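PDB 6Z5S: H subunit of photosynthetic reaction center complex from Rhodopseudomonas palustris, which probably caps the cytoplasmic side of the photosynthetic reaction centre and supports electron and proton transfer to its quinones. Local coordinates for residues Val130-Ala135 against Val166-Ala171. Residues are numbered along the deposited sequence; the frame is centred on the assembly and turned at random.
Sequences VPLRAA and VWVDRA
The pyrrolidine ring of P131 lies over one face of the W167 indole, its CG 3.6 Å from the centroid of the six-membered ring, a CH-pi contact where the short strand 129-131 pairs with strand 161-169 at the margin of the four-stranded antiparallel sheet of the PRC-barrel region. At chi1 -70° CG of W167 is anti to the carbonyl carbon, which directs the indole along the proline ring, and both side chains project from the sheet in the same direction. Were W167 replaced by an alanine, P131 would probably lose its aromatic platform and E179 the weak hydrogen bond from NE1. V130 and V168 turn to the opposite face from P131 and W167; L132 meets V168 nearly perpendicular, CD2 reaching V168 CG2 at 3.8 Å, while V130 CG2 packs on CG and CD of R170. That arginine chain bends at chi3, and its guanidinium extends to a salt bridge with D124. P131 and W167 form a non-hydrogen-bonded pair, next to the hydrogen-bonded pair V130 and V168, whose amides and carbonyls exchange two nearly straight bonds. One residue after P131, the L132 amide donates to V166 O at 3.1 Å, a more bent bond, with 141° at the hydrogen.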
loop_
_atom_site.group_PDB
_atom_site.type_symbol
_atom_site.label_atom_id
_atom_site.label_comp_id
_atom_site.label_asym_id
_atom_site.label_seq_id
_atom_site.Cartn_x
_atom_site.Cartn_y
_atom_site.Cartn_z
ATOM N N VAL D 130 -2.071 34.692 9.140
ATOM C CA VAL D 130 -1.907 36.043 9.678
ATOM C C VAL D 130 -0.447 36.432 9.620
ATOM O O VAL D 130 0.448 35.578 9.607
ATOM C CB VAL D 130 -2.408 36.143 11.132
ATOM C CG1 VAL D 130 -3.901 35.939 11.194
ATOM C CG2 VAL D 130 -1.705 35.124 11.993
ATOM N N PRO D 131 -0.171 37.734 9.579
ATOM C CA PRO D 131 1.219 38.182 9.683
ATOM C C PRO D 131 1.768 37.873 11.064
ATOM O O PRO D 131 1.030 37.826 12.047
ATOM C CB PRO D 131 1.129 39.693 9.445
ATOM C CG PRO D 131 -0.217 39.924 8.873
ATOM C CD PRO D 131 -1.094 38.868 9.433
ATOM N N LEU D 132 3.082 37.654 11.132
ATOM C CA LEU D 132 3.694 37.325 12.413
ATOM C C LEU D 132 3.514 38.443 13.428
ATOM O O LEU D 132 3.481 38.184 14.635
ATOM C CB LEU D 132 5.175 37.010 12.238
ATOM C CG LEU D 132 5.496 35.541 12.002
ATOM C CD1 LEU D 132 6.989 35.350 11.874
ATOM C CD2 LEU D 132 4.946 34.707 13.134
ATOM N N ARG D 133 3.385 39.685 12.963
ATOM C CA ARG D 133 3.064 40.785 13.862
ATOM C C ARG D 133 1.699 40.618 14.516
ATOM O O ARG D 133 1.418 41.292 15.511
ATOM C CB ARG D 133 3.106 42.105 13.103
ATOM C CG ARG D 133 2.061 42.196 12.019
ATOM C CD ARG D 133 2.034 43.560 11.378
ATOM N NE ARG D 133 1.120 43.589 10.244
ATOM C CZ ARG D 133 1.495 43.422 8.982
ATOM N NH1 ARG D 133 0.594 43.458 8.013
ATOM N NH2 ARG D 133 2.772 43.223 8.689
ATOM N N ALA D 134 0.849 39.743 13.985
ATOM C CA ALA D 134 -0.486 39.535 14.522
ATOM C C ALA D 134 -0.656 38.204 15.232
ATOM O O ALA D 134 -1.731 37.952 15.785
ATOM C CB ALA D 134 -1.530 39.641 13.402
ATOM N N ALA D 135 0.357 37.345 15.228
ATOM C CA ALA D 135 0.310 36.055 15.909
ATOM C C ALA D 135 1.417 36.057 16.955
ATOM O O ALA D 135 2.527 35.590 16.698
ATOM C CB ALA D 135 0.472 34.902 14.927
ATOM N N VAL D 166 6.432 38.004 7.274
ATOM C CA VAL D 166 6.177 36.604 6.976
ATOM C C VAL D 166 4.796 36.260 7.510
ATOM O O VAL D 166 4.532 36.410 8.707
ATOM C CB VAL D 166 7.248 35.692 7.590
ATOM C CG1 VAL D 166 6.902 34.239 7.356
ATOM C CG2 VAL D 166 8.600 36.020 7.002
ATOM N N TRP D 167 3.914 35.813 6.625
ATOM C CA TRP D 167 2.585 35.377 7.017
ATOM C C TRP D 167 2.618 33.889 7.321
ATOM O O TRP D 167 3.161 33.103 6.540
ATOM C CB TRP D 167 1.570 35.665 5.916
ATOM C CG TRP D 167 1.280 37.105 5.727
ATOM C CD1 TRP D 167 2.181 38.104 5.542
ATOM C CD2 TRP D 167 -0.008 37.715 5.695
ATOM N NE1 TRP D 167 1.536 39.302 5.401
ATOM C CE2 TRP D 167 0.188 39.089 5.489
ATOM C CE3 TRP D 167 -1.308 37.232 5.825
ATOM C CZ2 TRP D 167 -0.865 39.983 5.405
ATOM C CZ3 TRP D 167 -2.349 38.119 5.744
ATOM C CH2 TRP D 167 -2.126 39.480 5.535
ATOM N N VAL D 168 2.037 33.504 8.450
ATOM C CA VAL D 168 2.098 32.130 8.914
ATOM C C VAL D 168 0.693 31.608 9.165
ATOM O O VAL D 168 -0.265 32.365 9.341
ATOM C CB VAL D 168 2.953 31.986 10.186
ATOM C CG1 VAL D 168 4.337 32.534 9.944
ATOM C CG2 VAL D 168 2.295 32.697 11.339
ATOM N N ASP D 169 0.593 30.285 9.182
ATOM C CA ASP D 169 -0.636 29.573 9.483
ATOM C C ASP D 169 -0.616 29.174 10.951
ATOM O O ASP D 169 0.354 28.575 11.421
ATOM C CB ASP D 169 -0.764 28.336 8.593
ATOM C CG ASP D 169 -2.116 27.661 8.706
ATOM O OD1 ASP D 169 -2.822 27.872 9.710
ATOM O OD2 ASP D 169 -2.477 26.911 7.776
ATOM N N ARG D 170 -1.675 29.515 11.674
ATOM C CA ARG D 170 -1.779 29.121 13.068
ATOM C C ARG D 170 -2.333 27.706 13.185
ATOM O O ARG D 170 -3.082 27.234 12.327
ATOM C CB ARG D 170 -2.671 30.088 13.837
ATOM C CG ARG D 170 -2.242 31.530 13.764
ATOM C CD ARG D 170 -3.092 32.387 14.681
ATOM N NE ARG D 170 -4.516 32.231 14.410
ATOM C CZ ARG D 170 -5.342 31.495 15.146
ATOM N NH1 ARG D 170 -6.623 31.407 14.819
ATOM N NH2 ARG D 170 -4.887 30.841 16.203
ATOM N N ALA D 171 -1.919 27.020 14.252
ATOM C CA ALA D 171 -2.353 25.664 14.581
ATOM C C ALA D 171 -1.774 24.651 13.603
ATOM O O ALA D 171 -1.865 23.440 13.825
ATOM C CB ALA D 171 -3.881 25.566 14.618
#